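Local coordinates for lectin-like protein (Entamoeba histolytica HM-1:IMSS-A, PDB 5ZBT) that is of unknown function but, as the legume lectin-like domain of an ERGIC-53-like membrane protein, may bind mannose, at residues K91-G96 with D130-M135. Residues are numbered along the deposited sequence; the frame is centred on the assembly and turned at random.
Sequences KEKCGG and DVDIPM
A single lysine, Lys93, reaches across the surface to the backbone of Val131 and, through water, to Asp132, joining two loops at one end of the legume-lectin beta sandwich. Segment 91-96 crosses from strand 80-90 of one sheet to strand 97-103 of the other, whereas 130-135 belongs to the loop that connects the neighbouring strands 122-127 and 135-142 of that second sheet and ends at the first residue of the latter. The contact is small, burying 108 Å² in all, and polar. With CG anti to the backbone N (chi1 -165°), the lysine chain heads across the gap between the loops, and a final bend at chi4 (41°) sets the ammonium beside the second loop. There NZ donates a hydrogen bond of 2.8 Å to Val131 O, approaching from a direction tilted 29° out of the carbonyl plane. CE follows alongside, 3.1 Å from the same Val131 O. The side chain of Asp132 leaves its backbone away from 91-96, yet its end comes nearer, with OD1 4.4 Å from Lys93 NZ, too far for a salt bridge, although the opposite charges probably still attract. Next to Lys93 in sequence, Cys94 forms a disulfide with Cys90, and the backbone of Gly96 bonds to Phe128 and Glu129. One water bridges the charges, accepting from Lys93 NZ at 3.0 Å and donating to Asp132 OD1 at an uncertain, short 2.5 Å.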
loop_
_atom_site.group_PDB
_atom_site.type_symbol
_atom_site.label_atom_id
_atom_site.label_comp_id
_atom_site.label_asym_id
_atom_site.label_seq_id
_atom_site.Cartn_x
_atom_site.Cartn_y
_atom_site.Cartn_z
ATOM N N LYS A 91 1.873 19.005 -7.737
ATOM C CA LYS A 91 1.826 20.443 -8.014
ATOM C C LYS A 91 0.417 20.984 -7.848
ATOM O O LYS A 91 0.206 21.999 -7.172
ATOM C CB LYS A 91 2.335 20.744 -9.426
ATOM N N GLU A 92 -0.568 20.294 -8.433
ATOM C CA GLU A 92 -1.955 20.739 -8.383
ATOM C C GLU A 92 -2.759 19.632 -7.711
ATOM O O GLU A 92 -2.467 19.278 -6.572
ATOM C CB GLU A 92 -2.446 21.130 -9.765
ATOM N N LYS A 93 -3.765 19.087 -8.381
ATOM C CA LYS A 93 -4.531 17.970 -7.856
ATOM C C LYS A 93 -3.808 16.665 -8.182
ATOM O O LYS A 93 -3.351 16.469 -9.310
ATOM C CB LYS A 93 -5.939 17.966 -8.451
ATOM C CG LYS A 93 -6.903 17.067 -7.698
ATOM C CD LYS A 93 -7.819 16.275 -8.635
ATOM C CE LYS A 93 -8.796 15.418 -7.841
ATOM N NZ LYS A 93 -9.335 16.178 -6.652
ATOM N N CYS A 94 -3.702 15.773 -7.200
ATOM C CA CYS A 94 -3.052 14.491 -7.449
ATOM C C CYS A 94 -3.917 13.624 -8.357
ATOM O O CYS A 94 -5.148 13.614 -8.247
ATOM C CB CYS A 94 -2.791 13.740 -6.140
ATOM S SG CYS A 94 -2.066 14.746 -4.852
ATOM N N GLY A 95 -3.258 12.888 -9.254
ATOM C CA GLY A 95 -3.893 11.840 -10.015
ATOM C C GLY A 95 -3.421 10.480 -9.518
ATOM O O GLY A 95 -2.556 10.377 -8.643
ATOM N N GLY A 96 -4.018 9.426 -10.093
ATOM C CA GLY A 96 -3.662 8.049 -9.806
ATOM C C GLY A 96 -3.946 7.636 -8.372
ATOM O O GLY A 96 -4.851 8.150 -7.701
ATOM N N ASP A 130 -10.100 11.268 -9.980
ATOM C CA ASP A 130 -11.512 11.532 -10.243
ATOM C C ASP A 130 -12.360 11.765 -8.996
ATOM O O ASP A 130 -13.589 11.825 -9.107
ATOM C CB ASP A 130 -12.164 10.420 -11.074
ATOM C CG ASP A 130 -11.520 10.242 -12.436
ATOM O OD1 ASP A 130 -10.940 11.218 -12.980
ATOM O OD2 ASP A 130 -11.588 9.109 -12.961
ATOM N N VAL A 131 -11.764 11.923 -7.818
ATOM C CA VAL A 131 -12.540 12.264 -6.635
ATOM C C VAL A 131 -11.947 13.514 -6.005
ATOM O O VAL A 131 -10.754 13.802 -6.133
ATOM C CB VAL A 131 -12.598 11.117 -5.605
ATOM C CG1 VAL A 131 -13.647 10.127 -5.997
ATOM C CG2 VAL A 131 -11.223 10.435 -5.460
ATOM N N ASP A 132 -12.805 14.257 -5.305
ATOM C CA ASP A 132 -12.347 15.462 -4.622
ATOM C C ASP A 132 -11.501 15.118 -3.400
ATOM O O ASP A 132 -10.407 15.655 -3.210
ATOM C CB ASP A 132 -13.543 16.320 -4.216
ATOM C CG ASP A 132 -13.132 17.712 -3.799
ATOM O OD1 ASP A 132 -12.523 18.422 -4.627
ATOM O OD2 ASP A 132 -13.392 18.091 -2.645
ATOM N N ILE A 133 -12.010 14.244 -2.552
ATOM C CA ILE A 133 -11.319 13.774 -1.353
ATOM C C ILE A 133 -10.813 12.372 -1.657
ATOM O O ILE A 133 -11.568 11.565 -2.217
ATOM C CB ILE A 133 -12.281 13.760 -0.146
ATOM C CG1 ILE A 133 -12.813 15.169 0.139
ATOM C CG2 ILE A 133 -11.618 13.218 1.109
ATOM C CD1 ILE A 133 -11.766 16.258 0.008
ATOM N N PRO A 134 -9.564 12.041 -1.329
ATOM C CA PRO A 134 -9.079 10.684 -1.595
ATOM C C PRO A 134 -9.936 9.633 -0.899
ATOM O O PRO A 134 -10.482 9.844 0.192
ATOM C CB PRO A 134 -7.646 10.698 -1.052
ATOM C CG PRO A 134 -7.549 11.918 -0.211
ATOM C CD PRO A 134 -8.508 12.907 -0.790
ATOM N N MET A 135 -10.079 8.506 -1.580
ATOM C CA MET A 135 -10.815 7.356 -1.091
ATOM C C MET A 135 -9.828 6.258 -0.733
ATOM O O MET A 135 -8.804 6.090 -1.396
ATOM C CB MET A 135 -11.799 6.836 -2.146
ATOM C CG MET A 135 -12.989 7.753 -2.359
ATOM S SD MET A 135 -14.590 6.943 -2.514
ATOM C CE MET A 135 -14.845 6.227 -0.900
HETATM O O HOH W 1 -11.297 18.390 -6.802
#